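PDB 2QRY: thiamine-binding periplasmic protein from Escherichia coli, which captures thiamine, thiamine phosphate and thiamine diphosphate in the periplasm with high affinity and serves the ThiBPQ ABC transporter in thiamine import. Local coordinates for residues T26-D31 / K75-D80; A250-A255 / K264-M269. All coordinates share one frame; numbering follows the deposited sequence.

Interaction 1: T26-D31 / K75-D80; sequences TVYTYD and KNSKAD. With TPS (thiamin phosphate), chain E.
T26, near the start of strand 24-29, meets the loop just ahead of strand 81-86 with its CA 5.0 Å from that of A79, and D80 N gives a hydrogen bond to T26 O (2.9 Å). The return bond uses a side chain: T26 N donates to D80 OD2 at 2.7 Å and 158°, on the anti lone pair of the carboxylate. A chi1 of -65° sets CG of D80 beside its own backbone N, from where OD2, like that N, reaches the T26 backbone; OD1 is bonded to S256. The loop follows helix 63-73 and enters strand 81-86, which runs parallel to 24-29 in the sheet of this alpha/beta lobe of a bacterial solute-binding protein. Further along, A79 CB sits over the centre of the Y28 ring, 3.3 Å from the centroid and 3° off the normal, a CH-pi contact. Y28 OH touches K78 CG at 3.3 Å, the two side chains crossing nearly at right angles, and is hydrogen-bonded to E73 OE1. S77 OG also bonds E73 and accepts from A79 N (3.1 Å), an ST turn where the loop passes the ring. Beyond the strand, Y30 lays one ring face against C6 of thiamin phosphate.

Interaction 2: A250-A255 / K264-M269; sequences AARTAA and KFLQFM
L266 lies over A250 and R252 with its two methyls, CD2 being 3.8 Å from A250 CB and CD1 3.7 Å from R252 N. Helix 259-269 thus packs on strand 243-252 within the alpha/beta lobe of this solute-binding protein. The short segments 250-252 and 264-269 run nearly antiparallel, at 158°, with their axes 8.9 Å apart at closest approach. No hydrogen bond spans the interface, which rests on van der Waals contact. L266 spans two residues along the strand: chi1 (-67°) turns CG toward it, and chi2 splits the methyls between A250 and R252. L266 CD1 also meets R252 CB at 3.9 Å. One turn further on, selenomethionine M269 extends toward A250 through its first two torsions and then bends at the third, 73°, which brings the terminal methyl back against the alanine. Around this patch, V81 and L83 of strand 81-86 touch L266 and M269 respectively, while V121 and F123 also border M269, so the helix side chains reach across several strands of the sheet. At A250 the packing is tight: A250 CB is 3.5 Å from M269 SE and 3.4 Å from M269 CE, the latter shorter than a usual carbon-carbon contact.

How the interactions relate
Interactions 1 and 2 adjoin in the same sheet, their centres 11 Å apart. The junction is polar: D80 O lies 3.0 Å from T253 N, and A79 O lies 3.0 Å from T253 OG1, both probable hydrogen bonds that tie the loop of interaction 1 to T253. The D80 O to T253 N bond extends the antiparallel pairing of strands 81-86 and 243-252, and the hydroxyl adds a side-chain bond. Apolar contact supplements it, with K75 CB 3.9 Å from A255 CB. The two differ in relation to the ligand: 26-31 ends in the pocket, where Y30 contacts thiamin phosphate and its hydroxyl bonds E248 of strand 243-252, whereas the A250 side chain stays about 13 Å from the ligand.

Interaction 1: T26-D31 / K75-D80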
ATOM      1  N   THR A  26     -15.618  12.837  -6.777  1.00 27.77           N
ATOM      2  CA  THR A  26     -15.244  11.480  -7.157  1.00 27.14           C
ATOM      3  C   THR A  26     -13.819  11.131  -6.757  1.00 26.32           C
ATOM      4  O   THR A  26     -12.870  11.783  -7.182  1.00 27.14           O
ATOM      5  CB  THR A  26     -15.412  11.290  -8.678  1.00 28.27           C
ATOM      6  OG1 THR A  26     -16.788  11.493  -9.021  1.00 28.23           O
ATOM      7  CG2 THR A  26     -14.993   9.890  -9.105  1.00 27.32           C
ATOM      8  N   VAL A  27     -13.676  10.091  -5.942  1.00 25.55           N
ATOM      9  CA  VAL A  27     -12.360   9.670  -5.478  1.00 24.89           C
ATOM     10  C   VAL A  27     -11.983   8.234  -5.869  1.00 24.76           C
ATOM     11  O   VAL A  27     -12.520   7.275  -5.310  1.00 23.53           O
ATOM     12  CB  VAL A  27     -12.263   9.785  -3.938  1.00 26.72           C
ATOM     13  CG1 VAL A  27     -10.862   9.389  -3.472  1.00 23.08           C
ATOM     14  CG2 VAL A  27     -12.603  11.212  -3.495  1.00 24.98           C
ATOM     15  N   TYR A  28     -11.058   8.095  -6.820  1.00 22.45           N
ATOM     16  CA  TYR A  28     -10.585   6.779  -7.246  1.00 22.16           C
ATOM     17  C   TYR A  28      -9.720   6.167  -6.139  1.00 21.99           C
ATOM     18  O   TYR A  28      -8.870   6.844  -5.563  1.00 21.88           O
ATOM     19  CB  TYR A  28      -9.728   6.885  -8.510  1.00 21.32           C
ATOM     20  CG  TYR A  28     -10.479   7.071  -9.807  1.00 23.44           C
ATOM     21  CD1 TYR A  28     -11.872   7.158  -9.837  1.00 24.43           C
ATOM     22  CD2 TYR A  28      -9.791   7.143 -11.014  1.00 24.02           C
ATOM     23  CE1 TYR A  28     -12.556   7.311 -11.041  1.00 25.57           C
ATOM     24  CE2 TYR A  28     -10.459   7.293 -12.218  1.00 25.64           C
ATOM     25  CZ  TYR A  28     -11.839   7.377 -12.228  1.00 26.99           C
ATOM     26  OH  TYR A  28     -12.497   7.523 -13.427  1.00 30.25           O
ATOM     27  N   THR A  29      -9.925   4.885  -5.854  1.00 20.92           N
ATOM     28  CA  THR A  29      -9.135   4.210  -4.830  1.00 21.16           C
ATOM     29  C   THR A  29      -9.192   2.689  -5.030  1.00 20.20           C
ATOM     30  O   THR A  29      -9.879   2.209  -5.929  1.00 16.61           O
ATOM     31  CB  THR A  29      -9.636   4.578  -3.405  1.00 21.76           C
ATOM     32  OG1 THR A  29      -8.712   4.075  -2.433  1.00 23.36           O
ATOM     33  CG2 THR A  29     -11.027   3.989  -3.147  1.00 20.78           C
ATOM     34  N   TYR A  30      -8.458   1.939  -4.207  1.00 19.44           N
ATOM     35  CA  TYR A  30      -8.448   0.484  -4.315  1.00 19.69           C
ATOM     36  C   TYR A  30      -9.567  -0.143  -3.483  1.00 21.54           C
ATOM     37  O   TYR A  30     -10.155   0.531  -2.627  1.00 22.08           O
ATOM     38  CB  TYR A  30      -7.068  -0.066  -3.924  1.00 20.59           C
ATOM     39  CG  TYR A  30      -6.504   0.435  -2.611  1.00 18.87           C
ATOM     40  CD1 TYR A  30      -6.882  -0.141  -1.397  1.00 19.53           C
ATOM     41  CD2 TYR A  30      -5.538   1.447  -2.589  1.00 19.20           C
ATOM     42  CE1 TYR A  30      -6.299   0.271  -0.185  1.00 19.78           C
ATOM     43  CE2 TYR A  30      -4.952   1.869  -1.390  1.00 18.68           C
ATOM     44  CZ  TYR A  30      -5.333   1.274  -0.196  1.00 19.84           C
ATOM     45  OH  TYR A  30      -4.721   1.654   0.979  1.00 21.25           O
ATOM     46  N   ASP A  31      -9.861  -1.424  -3.720  1.00 21.99           N
ATOM     47  CA  ASP A  31     -10.968  -2.082  -3.025  1.00 22.92           C
ATOM     48  C   ASP A  31     -10.930  -2.231  -1.516  1.00 22.51           C
ATOM     49  O   ASP A  31     -11.966  -2.083  -0.869  1.00 22.87           O
ATOM     50  CB  ASP A  31     -11.296  -3.452  -3.649  1.00 27.03           C
ATOM     51  CG  ASP A  31     -10.100  -4.376  -3.729  1.00 30.90           C
ATOM     52  OD1 ASP A  31      -9.276  -4.396  -2.790  1.00 32.73           O
ATOM     53  OD2 ASP A  31      -9.995  -5.105  -4.739  1.00 35.60           O
ATOM     54  N   LYS A  75      -7.772  13.721 -19.497  1.00 29.30           N
ATOM     55  CA  LYS A  75      -8.691  14.708 -18.964  1.00 31.40           C
ATOM     56  C   LYS A  75     -10.145  14.279 -19.097  1.00 31.18           C
ATOM     57  O   LYS A  75     -11.047  14.977 -18.648  1.00 31.45           O
ATOM     58  CB  LYS A  75      -8.443  16.082 -19.594  1.00 34.12           C
ATOM     59  CG  LYS A  75      -7.887  16.081 -20.998  1.00 37.44           C
ATOM     60  CD  LYS A  75      -7.336  17.466 -21.341  1.00 40.23           C
ATOM     61  CE  LYS A  75      -6.172  17.836 -20.416  1.00 42.26           C
ATOM     62  NZ  LYS A  75      -5.690  19.241 -20.576  1.00 41.33           N
ATOM     63  N   ASN A  76     -10.362  13.113 -19.700  1.00 31.27           N
ATOM     64  CA  ASN A  76     -11.707  12.554 -19.841  1.00 30.22           C
ATOM     65  C   ASN A  76     -12.050  11.837 -18.539  1.00 28.96           C
ATOM     66  O   ASN A  76     -13.182  11.399 -18.337  1.00 29.52           O
ATOM     67  CB  ASN A  76     -11.773  11.539 -20.989  1.00 29.55           C
ATOM     68  CG  ASN A  76     -11.858  12.197 -22.357  1.00 30.74           C
ATOM     69  OD1 ASN A  76     -11.654  11.545 -23.382  1.00 29.50           O
ATOM     70  ND2 ASN A  76     -12.172  13.486 -22.380  1.00 32.08           N
ATOM     71  N   SER A  77     -11.058  11.710 -17.664  1.00 27.64           N
ATOM     72  CA  SER A  77     -11.256  11.042 -16.384  1.00 29.08           C
ATOM     73  C   SER A  77     -12.360  11.714 -15.575  1.00 29.03           C
ATOM     74  O   SER A  77     -12.524  12.933 -15.624  1.00 29.04           O
ATOM     75  CB  SER A  77      -9.962  11.055 -15.574  1.00 28.44           C
ATOM     76  OG  SER A  77     -10.182  10.543 -14.272  1.00 29.40           O
ATOM     77  N   LYS A  78     -13.117  10.925 -14.827  1.00 28.96           N
ATOM     78  CA  LYS A  78     -14.175  11.506 -14.026  1.00 31.00           C
ATOM     79  C   LYS A  78     -13.741  11.674 -12.577  1.00 29.45           C
ATOM     80  O   LYS A  78     -14.515  12.127 -11.732  1.00 30.37           O
ATOM     81  CB  LYS A  78     -15.458  10.669 -14.134  1.00 34.00           C
ATOM     82  CG  LYS A  78     -15.325   9.187 -13.822  1.00 39.05           C
ATOM     83  CD  LYS A  78     -16.582   8.440 -14.280  1.00 40.73           C
ATOM     84  CE  LYS A  78     -16.616   6.987 -13.803  1.00 42.43           C
ATOM     85  NZ  LYS A  78     -16.940   6.853 -12.348  1.00 44.98           N
ATOM     86  N   ALA A  79     -12.484  11.340 -12.304  1.00 26.87           N
ATOM     87  CA  ALA A  79     -11.942  11.455 -10.958  1.00 26.35           C
ATOM     88  C   ALA A  79     -11.493  12.871 -10.603  1.00 25.60           C
ATOM     89  O   ALA A  79     -10.953  13.597 -11.436  1.00 25.98           O
ATOM     90  CB  ALA A  79     -10.779  10.495 -10.781  1.00 24.08           C
ATOM     91  N   ASP A  80     -11.724  13.240  -9.350  1.00 26.07           N
ATOM     92  CA  ASP A  80     -11.328  14.539  -8.815  1.00 26.27           C
ATOM     93  C   ASP A  80     -10.077  14.292  -7.974  1.00 25.66           C
ATOM     94  O   ASP A  80      -9.180  15.128  -7.899  1.00 26.08           O
ATOM     95  CB  ASP A  80     -12.438  15.110  -7.928  1.00 26.66           C
ATOM     96  CG  ASP A  80     -13.712  15.413  -8.701  1.00 27.71           C
ATOM     97  OD1 ASP A  80     -13.648  16.226  -9.650  1.00 30.21           O
ATOM     98  OD2 ASP A  80     -14.773  14.849  -8.359  1.00 26.33           O
TER
HETATM   99  CM2 TPS E 400      -5.494  -7.285   7.362  1.00 16.66           C
HETATM  100  N3  TPS E 400      -3.541  -2.824   2.947  1.00 21.75           N
HETATM  101  C2  TPS E 400      -3.982  -3.951   2.422  1.00 22.35           C
HETATM  102  S1  TPS E 400      -3.766  -3.740   0.725  1.00 22.37           S
HETATM  103  C5  TPS E 400      -3.071  -2.113   0.772  1.00 21.14           C
HETATM  104  C4  TPS E 400      -3.064  -1.848   2.124  1.00 21.84           C
HETATM  105  CM4 TPS E 400      -2.534  -0.520   2.653  1.00 22.85           C
HETATM  106  C6  TPS E 400      -2.639  -1.351  -0.442  1.00 23.99           C
HETATM  107  C7  TPS E 400      -3.085  -2.300  -1.554  1.00 25.37           C
HETATM  108  O7  TPS E 400      -2.756  -1.861  -2.865  1.00 31.10           O
HETATM  109  N1A TPS E 400      -3.701  -5.847   6.487  1.00 18.69           N
HETATM  110  C2A TPS E 400      -5.013  -6.070   6.603  1.00 18.59           C
HETATM  111  N3A TPS E 400      -5.901  -5.240   6.060  1.00 15.76           N
HETATM  112  C4A TPS E 400      -5.512  -4.145   5.373  1.00 17.52           C
HETATM  113  N4A TPS E 400      -6.457  -3.303   4.815  1.00 17.56           N
HETATM  114  C5A TPS E 400      -4.114  -3.873   5.225  1.00 19.40           C
HETATM  115  C6A TPS E 400      -3.225  -4.783   5.821  1.00 19.13           C
HETATM  116  C7A TPS E 400      -3.566  -2.648   4.453  1.00 19.07           C
HETATM  117  P1  TPS E 400      -3.318  -2.988  -3.878  1.00 24.68           P
HETATM  118  O1  TPS E 400      -2.740  -4.375  -3.479  1.00 27.25           O
HETATM  119  O2  TPS E 400      -2.985  -2.629  -5.383  1.00 31.77           O
HETATM  120  O3  TPS E 400      -4.853  -3.049  -3.729  1.00 24.66           O

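Interaction 2: A250-A255 / K264-M269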
ATOM      1  N   ALA A 250      -2.435  10.741  -1.804  1.00 23.22           N
ATOM      2  CA  ALA A 250      -3.587  11.148  -2.584  1.00 22.75           C
ATOM      3  C   ALA A 250      -3.246  12.498  -3.226  1.00 23.65           C
ATOM      4  O   ALA A 250      -2.398  13.240  -2.717  1.00 23.11           O
ATOM      5  CB  ALA A 250      -4.803  11.277  -1.694  1.00 18.85           C
ATOM      6  N   ALA A 251      -3.891  12.799  -4.348  1.00 22.54           N
ATOM      7  CA  ALA A 251      -3.665  14.058  -5.040  1.00 23.01           C
ATOM      8  C   ALA A 251      -4.893  14.413  -5.870  1.00 25.02           C
ATOM      9  O   ALA A 251      -5.660  13.529  -6.273  1.00 24.23           O
ATOM     10  CB  ALA A 251      -2.448  13.950  -5.935  1.00 21.48           C
ATOM     11  N   ARG A 252      -5.086  15.705  -6.115  1.00 24.94           N
ATOM     12  CA  ARG A 252      -6.221  16.157  -6.901  1.00 24.71           C
ATOM     13  C   ARG A 252      -5.781  16.238  -8.359  1.00 23.70           C
ATOM     14  O   ARG A 252      -4.622  16.531  -8.649  1.00 21.35           O
ATOM     15  CB  ARG A 252      -6.709  17.520  -6.400  1.00 27.38           C
ATOM     16  CG  ARG A 252      -5.835  18.719  -6.761  1.00 29.73           C
ATOM     17  CD  ARG A 252      -6.332  19.967  -6.024  1.00 32.01           C
ATOM     18  NE  ARG A 252      -6.105  21.220  -6.750  1.00 34.28           N
ATOM     19  CZ  ARG A 252      -6.615  21.497  -7.952  1.00 35.13           C
ATOM     20  NH1 ARG A 252      -7.382  20.611  -8.582  1.00 34.92           N
ATOM     21  NH2 ARG A 252      -6.370  22.670  -8.522  1.00 35.07           N
ATOM     22  N   THR A 253      -6.705  15.968  -9.273  1.00 22.68           N
ATOM     23  CA  THR A 253      -6.382  15.999 -10.692  1.00 23.58           C
ATOM     24  C   THR A 253      -6.404  17.414 -11.236  1.00 25.18           C
ATOM     25  O   THR A 253      -7.131  18.271 -10.737  1.00 25.76           O
ATOM     26  CB  THR A 253      -7.369  15.136 -11.495  1.00 23.34           C
ATOM     27  OG1 THR A 253      -8.710  15.596 -11.271  1.00 21.19           O
ATOM     28  CG2 THR A 253      -7.255  13.671 -11.061  1.00 22.63           C
ATOM     29  N   ALA A 254      -5.593  17.663 -12.256  1.00 26.33           N
ATOM     30  CA  ALA A 254      -5.546  18.984 -12.870  1.00 25.96           C
ATOM     31  C   ALA A 254      -6.859  19.258 -13.602  1.00 26.13           C
ATOM     32  O   ALA A 254      -7.330  20.394 -13.644  1.00 27.07           O
ATOM     33  CB  ALA A 254      -4.382  19.064 -13.834  1.00 24.58           C
ATOM     34  N   ALA A 255      -7.456  18.209 -14.159  1.00 25.94           N
ATOM     35  CA  ALA A 255      -8.713  18.337 -14.897  1.00 28.44           C
ATOM     36  C   ALA A 255      -9.967  18.389 -14.017  1.00 29.09           C
ATOM     37  O   ALA A 255     -11.087  18.508 -14.523  1.00 30.14           O
ATOM     38  CB  ALA A 255      -8.835  17.193 -15.907  1.00 27.54           C
ATOM     39  N   LYS A 264     -10.307  20.481  -0.228  1.00 37.49           N
ATOM     40  CA  LYS A 264     -10.832  20.438   1.125  1.00 39.14           C
ATOM     41  C   LYS A 264     -10.793  18.985   1.580  1.00 38.30           C
ATOM     42  O   LYS A 264     -10.685  18.692   2.770  1.00 37.02           O
ATOM     43  CB  LYS A 264     -12.264  20.987   1.184  1.00 40.71           C
ATOM     44  CG  LYS A 264     -12.357  22.466   0.836  1.00 44.05           C
ATOM     45  CD  LYS A 264     -13.470  23.174   1.592  1.00 46.56           C
ATOM     46  CE  LYS A 264     -14.854  22.714   1.163  1.00 48.21           C
ATOM     47  NZ  LYS A 264     -15.919  23.475   1.892  1.00 48.67           N
ATOM     48  N   PHE A 265     -10.870  18.070   0.618  1.00 38.51           N
ATOM     49  CA  PHE A 265     -10.817  16.652   0.942  1.00 37.05           C
ATOM     50  C   PHE A 265      -9.392  16.248   1.294  1.00 36.49           C
ATOM     51  O   PHE A 265      -9.176  15.440   2.194  1.00 36.13           O
ATOM     52  CB  PHE A 265     -11.322  15.806  -0.226  1.00 36.16           C
ATOM     53  CG  PHE A 265     -11.193  14.331   0.012  1.00 34.83           C
ATOM     54  CD1 PHE A 265     -10.051  13.646  -0.392  1.00 34.15           C
ATOM     55  CD2 PHE A 265     -12.186  13.638   0.690  1.00 33.69           C
ATOM     56  CE1 PHE A 265      -9.903  12.297  -0.118  1.00 33.70           C
ATOM     57  CE2 PHE A 265     -12.049  12.288   0.971  1.00 34.14           C
ATOM     58  CZ  PHE A 265     -10.904  11.616   0.566  1.00 34.93           C
ATOM     59  N   LEU A 266      -8.422  16.815   0.585  1.00 36.46           N
ATOM     60  CA  LEU A 266      -7.019  16.509   0.834  1.00 37.30           C
ATOM     61  C   LEU A 266      -6.552  17.040   2.192  1.00 38.12           C
ATOM     62  O   LEU A 266      -5.769  16.387   2.880  1.00 38.01           O
ATOM     63  CB  LEU A 266      -6.144  17.080  -0.287  1.00 35.75           C
ATOM     64  CG  LEU A 266      -6.331  16.424  -1.666  1.00 37.01           C
ATOM     65  CD1 LEU A 266      -5.478  17.135  -2.707  1.00 35.06           C
ATOM     66  CD2 LEU A 266      -5.961  14.944  -1.594  1.00 35.88           C
ATOM     67  N   GLN A 267      -7.037  18.218   2.579  1.00 38.60           N
ATOM     68  CA  GLN A 267      -6.659  18.808   3.862  1.00 38.85           C
ATOM     69  C   GLN A 267      -7.314  18.017   4.983  1.00 37.89           C
ATOM     70  O   GLN A 267      -6.685  17.700   5.989  1.00 37.48           O
ATOM     71  CB  GLN A 267      -7.113  20.270   3.937  1.00 40.78           C
ATOM     72  CG  GLN A 267      -6.682  21.008   5.207  1.00 41.78           C
ATOM     73  CD  GLN A 267      -5.181  21.246   5.277  1.00 43.13           C
ATOM     74  OE1 GLN A 267      -4.593  21.868   4.386  1.00 42.37           O
ATOM     75  NE2 GLN A 267      -4.553  20.756   6.343  1.00 44.26           N
ATOM     76  N   PHE A 268      -8.590  17.705   4.791  1.00 37.73           N
ATOM     77  CA  PHE A 268      -9.367  16.950   5.762  1.00 38.84           C
ATOM     78  C   PHE A 268      -8.802  15.545   5.936  1.00 40.11           C
ATOM     79  O   PHE A 268      -8.999  14.895   6.964  1.00 39.77           O
ATOM     80  CB  PHE A 268     -10.826  16.898   5.295  1.00 37.92           C
ATOM     81  CG  PHE A 268     -11.610  15.755   5.861  1.00 38.10           C
ATOM     82  CD1 PHE A 268     -11.679  14.541   5.182  1.00 38.61           C
ATOM     83  CD2 PHE A 268     -12.274  15.883   7.075  1.00 37.61           C
ATOM     84  CE1 PHE A 268     -12.400  13.470   5.706  1.00 38.03           C
ATOM     85  CE2 PHE A 268     -12.999  14.818   7.611  1.00 37.11           C
ATOM     86  CZ  PHE A 268     -13.061  13.610   6.925  1.00 37.47           C
HETATM   87  N   MSE A 269      -8.085  15.090   4.921  1.00 41.61           N
HETATM   88  CA  MSE A 269      -7.493  13.765   4.936  1.00 42.67           C
HETATM   89  C   MSE A 269      -6.399  13.647   5.997  1.00 42.38           C
HETATM   90  O   MSE A 269      -6.346  12.662   6.732  1.00 41.91           O
HETATM   91  CB  MSE A 269      -6.937  13.450   3.550  1.00 43.78           C
HETATM   92  CG  MSE A 269      -6.509  12.020   3.356  1.00 45.99           C
HETATM   93 SE   MSE A 269      -6.107  11.703   1.500  1.00 48.78          SE
HETATM   94  CE  MSE A 269      -4.423  12.652   1.383  1.00 45.25           C
TER